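Local coordinates for protein endoglucanase CEL5A (Eubacterium cellulosolvens, PDB 4AFM) that probably binds plant-wall beta-glucans such as xyloglucan, as a non-catalytic carbohydrate-binding module of a family 5 endoglucanase, at residues I5-G10 / I123-T128; W24-E29 / G108-P113; S52-V57 / D116-T121; A73-Y78 / E90-A95. All blocks are in the same frame, centred on the assembly; numbering follows the deposited sequence. Where two conformers were deposited one is given.

In the fold
From the N terminus, residues 5-10 pair with 123-128, so interaction 1 closes almost the whole chain and the other three lie within its span. Residues 24-29 then meet 108-113 in interaction 2. Interaction 3, 52-57 with 116-121, crosses interaction 2, because its first segment falls between those of interaction 2 and its second comes after both. Interaction 4, 73-78 with 90-95, is the most local and sits within the spans of the other three. Interactions 1 and 3 share strand 118-127 of the larger antiparallel sheet; interaction 2 pairs strand 28-30 with strand 106-111 at one edge of the four-stranded sheet, interaction 3 bridges the two sheets, and interaction 4 sets helix 89-96 against edge strand 71-75.

Interaction 1: I5-G10 / I123-T128; sequences IVLFSG and IVASYT
The carbonyl oxygen of Ile-123 receives two backbone N-H groups from residues 5-10. Leu-7 N donates to Ile-123 O at 2.8 Å, tilted 26° from the carbonyl plane, and Phe-8 N adds a weak bond to the same oxygen. Phe-8 O takes the N-H of Ile-123, at 2.9 Å. Two consecutive residues therefore face one, and the register shifts by one between Val-6 and Phe-8: a classic beta bulge in an antiparallel pair. Before the bulge the pairing is regular, with Ile-5 and Ala-125 exchanging both of their backbone bonds; Ile-5 N reaches Ala-125 O at 2.8 Å.

Leu-7 and Ile-123 meet at about a right angle, the CG2 branch of Ile-123 lying 4.0 Å from Leu-7 CB and equally near its CD1. Nearer the start of the segment, Ile-5 extends CD1 obliquely to the phenol end of Tyr-127, 3.6 Å from CZ. Ile-5 CG1 stands anti to the carbonyl carbon (chi1 -60°) and chi2 is extended at 167°, which carries the methyl out to that ring. Tyr-127 OH is bonded to Asp-40 N, and Lys-43 makes a cation-pi contact with the ring. On the outer edge, Val-6 and Ser-9 form backbone bonds with the second subunit. One carbonyl oxygen thus serves two successive N-H groups, and the pairing persists as the chain turns, Leu-7 CB and Ile-5 CB lying against the oxygens of Ile-123 and Ala-125.

Interaction 2: W24-E29 / G108-P113; sequences WPSAYE and GVKPLP
Lys-110 lies over one face of the Trp-24 indole, and its CD stands 3.5 Å from the centroid of the five-membered ring, 15° off the normal, a CH-pi contact. The chain is extended at chi2 and chi3 and bends at chi4 (-71°), which brings NZ round to two acceptors: Trp-24 O at 2.8 Å and Ser-26 OG at the same 2.8 Å. NZ is also in an off-centre cation-pi relation to the five-membered ring. At the indole edge, NE1 donates to Pro-111 O over 2.7 Å with an N-H...O angle of 166°, the acceptor lying in the ring plane, so this bond helps to fix the rotation of the ring.

Farther along, Ala-27 N bonds to Val-109 O and Val-109 N to Tyr-28 O, the latter at 2.9 Å, an antiparallel pairing at the edge of the four-stranded sheet. In the second shell Tyr-106 OH bonds to both Lys-110 NZ and Glu-29 OE2, while Phe-16 stacks on the indole and Trp-19 meets it edge-to-face. Replacing the Trp-24 indole by an alanine's methyl would probably leave Pro-111 O without its N-H donor and the aliphatic part of Lys-110 without its apolar cover.

Glu-29 OE2 lies 4.2 Å from Lys-110 NZ, beyond a salt bridge, yet its charge would be expected to favour the ammonium form in this largely buried setting, where two oxygens of the facing segment and a tyrosine hydroxyl grip the cation.

Interaction 3: S52-V57 / D116-T121; sequences SGADIV and DGMTVT
Backbone bonds join Ser-52 and Thr-119 as an antiparallel hydrogen-bonded pair: Thr-119 N reaches Ser-52 O at 2.9 Å with an N-H...O angle of 166°, and Ser-52 N returns a bond to Thr-119 O at 3.0 Å. Two CA-H...O contacts continue the pairing toward the turn, Met-118 CA to Ser-52 O and Gly-53 CA to Gly-117 O, each 3.4 Å. At Gly-53 a side chain would clash with Gly-117 O, and at this positive phi it would also jam against the carbonyl oxygen of Ser-52, which alone calls for glycine.

One water donates to Thr-119 O at 3.1 Å and also bonds Ser-52 OG, bridging side chain and backbone across the pair. Thr-119 OG1 bonds to His-13 ND1.

In the fold, Ser-52 ends strand 45-52 of the larger sheet and Ile-56 opens strand 56-62 of the four-stranded sheet, so the short crossing 53-55 passes from one layer of this beta-sandwich to the other.

Apolar contacts line the inner side, between the layers. The residue at 118 is selenomethionine. Its CG, anti to the backbone N (chi1 -168°), takes the chain inward past Ala-54, and the bend at chi3 (74°) lays CE along Ile-56. Met-118 CB touches Ala-54 CB at 3.8 Å; farther out, Met-118 SE meets Ile-56 CG1 at 3.8 Å, the two side chains crossing at about a right angle. Met-118 also packs on Pro-111.

Interaction 4: A73-Y78 / E90-A95; sequences AQISPY and EQIAKA
Gln-91 reaches from helix 89-96 past Ile-75 to Ser-76 and Tyr-78. From CB, its CG lies anti to the backbone N (chi1 167°) and passes 3.9 Å from Ile-75 CD1; CD comes closer to that methyl, at 3.6 Å. The amide then divides: NE2 gives a weak bond to Ser-76 O at 2.8 Å, bent to 127° at the hydrogen, while OE1 lies 3.4 Å from Tyr-78 CB and accepts the backbone N-H of Thr-88, which is consistent with this orientation of the amide. With a leucine at this position, Ser-76 O and the N-H of Thr-88 would probably both lose their side-chain mate.

Away from the amide the contact is apolar. Ile-75 CD1 meets Ile-92 CG1 at 3.6 Å, Ile-75 CG2 presses tightly on Ala-95 CB at 3.4 Å, and Ala-73 CB lies 3.8 Å from that same Ala-95 CB. The two alanines are consistent with the close approach of strand and helix, whose axes come within 8.1 Å, at 137° between their directions. This is a short helix packed against the edge strand of one sheet in a beta-sandwich module, with Ile-92 continuing inward to Leu-58 and Phe-60.

Interaction 1: I5-G10 / I123-T128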
# COMPACT_ATOMS: atom_id res chain seq x y z
N ILE A 5 8.62 0.07 -10.29
CA ILE A 5 7.56 0.71 -9.48
C ILE A 5 8.04 0.59 -8.04
O ILE A 5 8.25 -0.55 -7.56
CB ILE A 5 6.28 0.01 -9.74
CG1 ILE A 5 5.88 0.10 -11.26
CG2 ILE A 5 5.23 0.57 -8.84
CD1 ILE A 5 4.77 -0.85 -11.64
N VAL A 6 8.12 1.67 -7.35
CA VAL A 6 8.48 1.64 -5.93
C VAL A 6 7.21 1.44 -5.12
O VAL A 6 6.29 2.31 -5.20
CB VAL A 6 9.25 2.87 -5.51
CG1 VAL A 6 9.57 2.85 -4.00
CG2 VAL A 6 10.51 3.06 -6.34
N LEU A 7 7.09 0.34 -4.43
CA LEU A 7 5.96 0.06 -3.53
C LEU A 7 6.20 0.61 -2.18
O LEU A 7 5.22 0.83 -1.43
CB LEU A 7 5.72 -1.48 -3.48
CG LEU A 7 5.45 -2.13 -4.80
CD1 LEU A 7 5.15 -3.63 -4.63
CD2 LEU A 7 4.40 -1.46 -5.57
N PHE A 8 7.43 0.80 -1.78
CA PHE A 8 7.80 1.36 -0.48
C PHE A 8 9.24 1.77 -0.53
O PHE A 8 10.09 0.98 -1.03
CB PHE A 8 7.66 0.28 0.64
CG PHE A 8 8.15 0.78 1.97
CD1 PHE A 8 7.37 1.69 2.73
CD2 PHE A 8 9.40 0.42 2.45
CE1 PHE A 8 7.88 2.16 3.92
CE2 PHE A 8 9.91 0.91 3.66
CZ PHE A 8 9.10 1.78 4.41
N SER A 9 9.63 2.91 0.05
CA SER A 9 11.04 3.08 0.40
C SER A 9 11.07 3.92 1.68
O SER A 9 10.31 4.89 1.83
CB SER A 9 11.85 3.60 -0.77
OG SER A 9 11.60 4.93 -0.87
N GLY A 10 11.95 3.56 2.58
CA GLY A 10 12.05 4.21 3.90
C GLY A 10 12.78 3.26 4.80
O GLY A 10 13.80 2.70 4.42
N ILE A 123 10.94 -1.71 -1.45
CA ILE A 123 10.22 -2.78 -2.15
C ILE A 123 9.91 -2.26 -3.52
O ILE A 123 9.31 -1.17 -3.65
CB ILE A 123 8.92 -3.18 -1.43
CG1 ILE A 123 9.18 -3.59 0.03
CG2 ILE A 123 8.21 -4.27 -2.19
CD1 ILE A 123 7.93 -3.88 0.84
N VAL A 124 10.32 -3.00 -4.53
CA VAL A 124 10.02 -2.58 -5.94
C VAL A 124 9.44 -3.71 -6.70
O VAL A 124 9.73 -4.93 -6.49
CB VAL A 124 11.29 -2.15 -6.65
CG1 VAL A 124 11.91 -0.99 -5.97
CG2 VAL A 124 12.19 -3.25 -6.80
N ALA A 125 8.47 -3.41 -7.54
CA ALA A 125 7.97 -4.34 -8.57
C ALA A 125 8.59 -3.93 -9.87
O ALA A 125 8.55 -2.77 -10.28
CB ALA A 125 6.46 -4.28 -8.68
N SER A 126 9.16 -4.87 -10.60
CA SER A 126 9.82 -4.63 -11.90
C SER A 126 9.09 -5.50 -12.92
O SER A 126 8.96 -6.69 -12.67
CB SER A 126 11.31 -5.10 -11.83
OG SER A 126 11.98 -4.13 -11.03
N TYR A 127 8.81 -5.03 -14.07
CA TYR A 127 8.32 -5.88 -15.14
C TYR A 127 9.42 -6.39 -16.01
O TYR A 127 10.36 -5.64 -16.26
CB TYR A 127 7.36 -5.06 -16.01
CG TYR A 127 6.17 -4.48 -15.27
CD1 TYR A 127 5.43 -5.29 -14.40
CD2 TYR A 127 5.78 -3.19 -15.47
CE1 TYR A 127 4.32 -4.76 -13.78
CE2 TYR A 127 4.60 -2.66 -14.87
CZ TYR A 127 3.90 -3.50 -13.99
OH TYR A 127 2.77 -2.95 -13.38
N THR A 128 9.38 -7.65 -16.32
CA THR A 128 10.41 -8.38 -17.06
C THR A 128 9.82 -8.83 -18.41
O THR A 128 10.57 -9.32 -19.24
CB THR A 128 10.91 -9.59 -16.20
OG1 THR A 128 9.77 -10.40 -15.83
CG2 THR A 128 11.53 -9.11 -14.88

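Interaction 2: W24-E29 / G108-P113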
# COMPACT_ATOMS: atom_id res chain seq x y z
N TRP A 24 1.30 -12.99 13.03
CA TRP A 24 2.60 -12.96 12.32
C TRP A 24 2.66 -11.62 11.64
O TRP A 24 2.02 -11.39 10.63
CB TRP A 24 2.57 -14.14 11.32
CG TRP A 24 3.90 -14.31 10.61
CD1 TRP A 24 5.12 -13.58 10.82
CD2 TRP A 24 4.18 -15.28 9.62
NE1 TRP A 24 6.04 -14.10 9.96
CE2 TRP A 24 5.54 -15.13 9.24
CE3 TRP A 24 3.43 -16.27 8.97
CZ2 TRP A 24 6.10 -15.90 8.25
CZ3 TRP A 24 4.03 -17.06 8.01
CH2 TRP A 24 5.35 -16.87 7.69
N PRO A 25 3.43 -10.66 12.16
CA PRO A 25 3.43 -9.34 11.64
C PRO A 25 4.08 -9.23 10.30
O PRO A 25 4.89 -10.09 9.89
CB PRO A 25 4.17 -8.50 12.69
CG PRO A 25 4.98 -9.50 13.36
CD PRO A 25 4.25 -10.79 13.37
N SER A 26 3.82 -8.14 9.59
CA SER A 26 4.28 -7.90 8.23
C SER A 26 5.08 -6.66 8.04
O SER A 26 4.86 -5.67 8.80
CB SER A 26 3.11 -7.81 7.26
OG SER A 26 2.21 -8.93 7.45
N ALA A 27 5.92 -6.59 7.04
CA ALA A 27 6.53 -5.36 6.60
C ALA A 27 5.69 -4.64 5.60
O ALA A 27 5.83 -3.42 5.42
CB ALA A 27 7.93 -5.67 6.01
N TYR A 28 4.86 -5.34 4.80
CA TYR A 28 4.11 -4.74 3.70
C TYR A 28 2.95 -5.65 3.38
O TYR A 28 3.18 -6.90 3.35
CB TYR A 28 5.06 -4.68 2.46
CG TYR A 28 4.40 -4.13 1.22
CD1 TYR A 28 4.35 -2.77 0.96
CD2 TYR A 28 3.84 -5.00 0.26
CE1 TYR A 28 3.71 -2.24 -0.18
CE2 TYR A 28 3.20 -4.52 -0.85
CZ TYR A 28 3.14 -3.17 -1.07
OH TYR A 28 2.55 -2.63 -2.23
N GLU A 29 1.79 -5.18 3.17
CA GLU A 29 0.64 -6.00 2.80
C GLU A 29 -0.21 -5.36 1.80
O GLU A 29 -0.46 -4.09 1.95
CB GLU A 29 -0.26 -6.25 4.12
CG GLU A 29 0.48 -7.06 5.14
CD GLU A 29 -0.36 -7.14 6.30
OE1 GLU A 29 -0.61 -6.12 7.08
OE2 GLU A 29 -0.63 -8.27 6.71
N GLY A 108 1.66 -10.47 1.20
CA GLY A 108 2.33 -9.99 2.40
C GLY A 108 3.81 -10.26 2.34
O GLY A 108 4.26 -11.35 1.86
N VAL A 109 4.63 -9.38 2.87
CA VAL A 109 6.08 -9.59 3.06
C VAL A 109 6.25 -9.73 4.54
O VAL A 109 5.87 -8.79 5.30
CB VAL A 109 6.85 -8.38 2.51
CG1 VAL A 109 8.33 -8.54 2.85
CG2 VAL A 109 6.65 -8.19 1.02
N LYS A 110 6.86 -10.80 5.01
CA LYS A 110 6.92 -11.08 6.46
C LYS A 110 8.31 -11.56 6.83
O LYS A 110 9.03 -12.17 6.03
CB LYS A 110 5.97 -12.20 6.86
CG LYS A 110 4.46 -11.83 6.61
CD LYS A 110 3.59 -12.94 7.23
CE LYS A 110 2.08 -12.75 7.04
NZ LYS A 110 1.62 -11.62 7.88
N PRO A 111 8.72 -11.33 8.08
CA PRO A 111 9.98 -11.89 8.59
C PRO A 111 9.77 -13.24 9.19
O PRO A 111 8.73 -13.59 9.73
CB PRO A 111 10.32 -10.85 9.75
CG PRO A 111 8.93 -10.54 10.31
CD PRO A 111 8.02 -10.48 9.10
N LEU A 112 10.89 -13.98 9.21
CA LEU A 112 11.02 -15.13 10.11
C LEU A 112 11.55 -14.62 11.45
O LEU A 112 12.11 -13.51 11.54
CB LEU A 112 11.91 -16.22 9.49
CG LEU A 112 11.43 -16.74 8.13
CD1 LEU A 112 12.34 -17.90 7.64
CD2 LEU A 112 10.00 -17.05 8.05
N PRO A 113 11.45 -15.43 12.50
CA PRO A 113 11.88 -14.94 13.84
C PRO A 113 13.34 -14.58 13.85
O PRO A 113 14.20 -15.12 13.20
CB PRO A 113 11.65 -16.18 14.76
CG PRO A 113 10.44 -16.85 14.10
CD PRO A 113 10.77 -16.73 12.60

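Interaction 3: S52-V57 / D116-T121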
# COMPACT_ATOMS: atom_id res chain seq x y z
N SER A 52 17.16 -6.36 5.91
CA SER A 52 18.20 -6.99 6.77
C SER A 52 17.56 -7.39 8.06
O SER A 52 16.48 -6.92 8.43
CB SER A 52 19.35 -6.12 6.94
OG SER A 52 19.10 -5.01 7.65
N GLY A 53 18.24 -8.24 8.86
CA GLY A 53 17.93 -8.47 10.24
C GLY A 53 17.24 -9.78 10.51
O GLY A 53 17.25 -10.28 11.63
N ALA A 54 16.56 -10.34 9.50
CA ALA A 54 15.83 -11.61 9.63
C ALA A 54 15.75 -12.15 8.23
O ALA A 54 15.78 -11.42 7.25
CB ALA A 54 14.43 -11.40 10.21
N ASP A 55 15.47 -13.45 8.16
CA ASP A 55 15.08 -14.01 6.86
C ASP A 55 13.68 -13.58 6.47
O ASP A 55 12.88 -13.20 7.34
CB ASP A 55 15.28 -15.52 6.86
CG ASP A 55 16.80 -15.87 6.86
OD1 ASP A 55 17.53 -15.37 6.03
OD2 ASP A 55 17.11 -16.56 7.92
N ILE A 56 13.41 -13.55 5.20
CA ILE A 56 12.24 -12.91 4.64
C ILE A 56 11.46 -13.90 3.83
O ILE A 56 12.00 -14.78 3.13
CB ILE A 56 12.64 -11.68 3.81
CG1 ILE A 56 11.42 -10.80 3.47
CG2 ILE A 56 13.42 -12.07 2.56
CD1 ILE A 56 11.83 -9.47 2.88
N VAL A 57 10.13 -13.80 3.84
CA VAL A 57 9.25 -14.55 2.93
C VAL A 57 8.24 -13.62 2.30
O VAL A 57 7.88 -12.58 2.85
CB VAL A 57 8.55 -15.76 3.60
CG1 VAL A 57 9.57 -16.78 4.07
CG2 VAL A 57 7.69 -15.30 4.77
N ASP A 116 16.72 -9.34 16.50
CA ASP A 116 16.82 -7.92 16.24
C ASP A 116 15.65 -7.32 15.49
O ASP A 116 15.53 -6.08 15.46
CB ASP A 116 18.13 -7.56 15.50
CG ASP A 116 18.24 -8.15 14.15
OD1 ASP A 116 17.59 -9.22 13.89
OD2 ASP A 116 18.86 -7.58 13.30
N GLY A 117 14.84 -8.15 14.86
CA GLY A 117 13.76 -7.69 13.99
C GLY A 117 14.28 -7.47 12.62
O GLY A 117 15.49 -7.27 12.36
N MSE A 118 13.35 -7.42 11.66
CA MSE A 118 13.68 -7.17 10.26
C MSE A 118 13.45 -5.72 9.93
O MSE A 118 12.44 -5.13 10.35
CB MSE A 118 12.80 -8.12 9.38
CG MSE A 118 13.26 -8.15 7.95
SE MSE A 118 12.35 -9.48 6.89
CE MSE A 118 10.62 -8.63 6.67
N THR A 119 14.27 -5.12 9.12
CA THR A 119 14.04 -3.79 8.59
C THR A 119 14.02 -3.88 7.06
O THR A 119 14.96 -4.45 6.45
CB THR A 119 15.11 -2.75 9.01
OG1 THR A 119 14.93 -2.69 10.47
CG2 THR A 119 14.87 -1.40 8.46
N VAL A 120 12.96 -3.38 6.44
CA VAL A 120 12.87 -3.26 5.02
C VAL A 120 13.10 -1.81 4.65
O VAL A 120 12.39 -0.93 5.21
CB VAL A 120 11.48 -3.78 4.57
CG1 VAL A 120 11.24 -3.41 3.09
CG2 VAL A 120 11.37 -5.30 4.77
N THR A 121 13.94 -1.55 3.69
CA THR A 121 14.19 -0.18 3.23
C THR A 121 13.62 0.11 1.86
O THR A 121 13.46 1.27 1.50
CB THR A 121 15.70 0.14 3.28
OG1 THR A 121 16.40 -0.84 2.48
CG2 THR A 121 16.24 0.11 4.71
O HOH W 1 17.64 -2.98 6.41

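Interaction 4: A73-Y78 / E90-A95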
# COMPACT_ATOMS: atom_id res chain seq x y z
N ALA A 73 0.57 -19.43 -0.13
CA ALA A 73 1.79 -19.62 -1.08
C ALA A 73 2.93 -18.88 -0.33
O ALA A 73 3.12 -17.62 -0.69
CB ALA A 73 1.51 -19.22 -2.43
N GLN A 74 3.57 -19.41 0.62
CA GLN A 74 4.68 -18.84 1.35
C GLN A 74 5.94 -19.17 0.55
O GLN A 74 6.25 -20.43 0.39
CB GLN A 74 4.71 -19.36 2.68
CG GLN A 74 5.78 -18.88 3.53
CD GLN A 74 5.54 -19.28 4.91
OE1 GLN A 74 4.50 -19.25 5.53
NE2 GLN A 74 6.64 -19.79 5.47
N ILE A 75 6.66 -18.20 0.10
CA ILE A 75 7.83 -18.46 -0.69
C ILE A 75 9.01 -17.75 -0.14
O ILE A 75 9.02 -16.60 0.29
CB ILE A 75 7.86 -18.34 -2.13
CG1 ILE A 75 7.37 -16.97 -2.36
CG2 ILE A 75 6.93 -19.33 -2.85
CD1 ILE A 75 7.66 -16.55 -3.84
N SER A 76 10.09 -18.53 -0.20
CA SER A 76 11.43 -17.95 0.07
C SER A 76 11.87 -17.24 -1.19
O SER A 76 11.41 -17.48 -2.23
CB SER A 76 12.39 -19.08 0.52
OG SER A 76 12.30 -19.94 -0.51
N PRO A 77 12.91 -16.37 -1.04
CA PRO A 77 13.41 -15.68 -2.26
C PRO A 77 13.84 -16.64 -3.35
O PRO A 77 14.43 -17.68 -3.04
CB PRO A 77 14.64 -14.95 -1.66
CG PRO A 77 14.27 -14.69 -0.19
CD PRO A 77 13.55 -15.93 0.18
N TYR A 78 13.58 -16.28 -4.56
CA TYR A 78 14.20 -17.01 -5.67
C TYR A 78 15.69 -16.97 -5.44
O TYR A 78 16.39 -18.04 -5.60
CB TYR A 78 13.78 -16.39 -6.95
CG TYR A 78 14.27 -17.11 -8.19
CD1 TYR A 78 14.33 -18.47 -8.30
CD2 TYR A 78 14.83 -16.35 -9.20
CE1 TYR A 78 14.89 -19.09 -9.52
CE2 TYR A 78 15.28 -16.92 -10.43
CZ TYR A 78 15.32 -18.23 -10.50
OH TYR A 78 15.83 -18.80 -11.71
N GLU A 90 7.11 -16.31 -11.86
CA GLU A 90 6.92 -17.73 -12.17
C GLU A 90 7.14 -18.54 -10.82
O GLU A 90 6.40 -19.56 -10.66
CB GLU A 90 7.94 -18.07 -13.24
CG GLU A 90 7.79 -17.44 -14.65
CD GLU A 90 6.37 -17.04 -15.19
OE1 GLU A 90 5.61 -17.97 -15.59
OE2 GLU A 90 6.02 -15.80 -15.36
N GLN A 91 8.01 -18.16 -9.94
CA GLN A 91 8.11 -18.87 -8.67
C GLN A 91 6.84 -18.75 -7.85
O GLN A 91 6.31 -19.66 -7.24
CB GLN A 91 9.32 -18.23 -8.06
CG GLN A 91 9.46 -18.54 -6.68
CD GLN A 91 10.36 -17.55 -5.92
OE1 GLN A 91 10.50 -16.31 -6.14
NE2 GLN A 91 10.95 -18.12 -4.92
N ILE A 92 6.27 -17.52 -7.83
CA ILE A 92 5.03 -17.28 -7.08
C ILE A 92 3.94 -18.13 -7.68
O ILE A 92 3.14 -18.72 -6.90
CB ILE A 92 4.68 -15.74 -7.15
CG1 ILE A 92 5.74 -14.91 -6.43
CG2 ILE A 92 3.34 -15.51 -6.62
CD1 ILE A 92 5.71 -13.39 -6.79
N ALA A 93 3.77 -18.17 -9.00
CA ALA A 93 2.70 -18.94 -9.61
C ALA A 93 2.84 -20.44 -9.28
O ALA A 93 1.79 -21.07 -9.06
CB ALA A 93 2.77 -18.71 -11.13
N LYS A 94 4.06 -20.92 -9.23
CA LYS A 94 4.22 -22.35 -8.90
C LYS A 94 3.71 -22.59 -7.48
O LYS A 94 2.99 -23.59 -7.20
CB LYS A 94 5.65 -22.73 -9.00
CG LYS A 94 5.85 -24.18 -8.58
CD LYS A 94 7.35 -24.50 -8.68
CE LYS A 94 7.59 -25.98 -8.34
NZ LYS A 94 9.02 -26.30 -8.70
N ALA A 95 4.03 -21.71 -6.55
CA ALA A 95 3.56 -21.86 -5.15
C ALA A 95 2.08 -21.62 -5.03
O ALA A 95 1.38 -22.26 -4.24
CB ALA A 95 4.32 -20.94 -4.23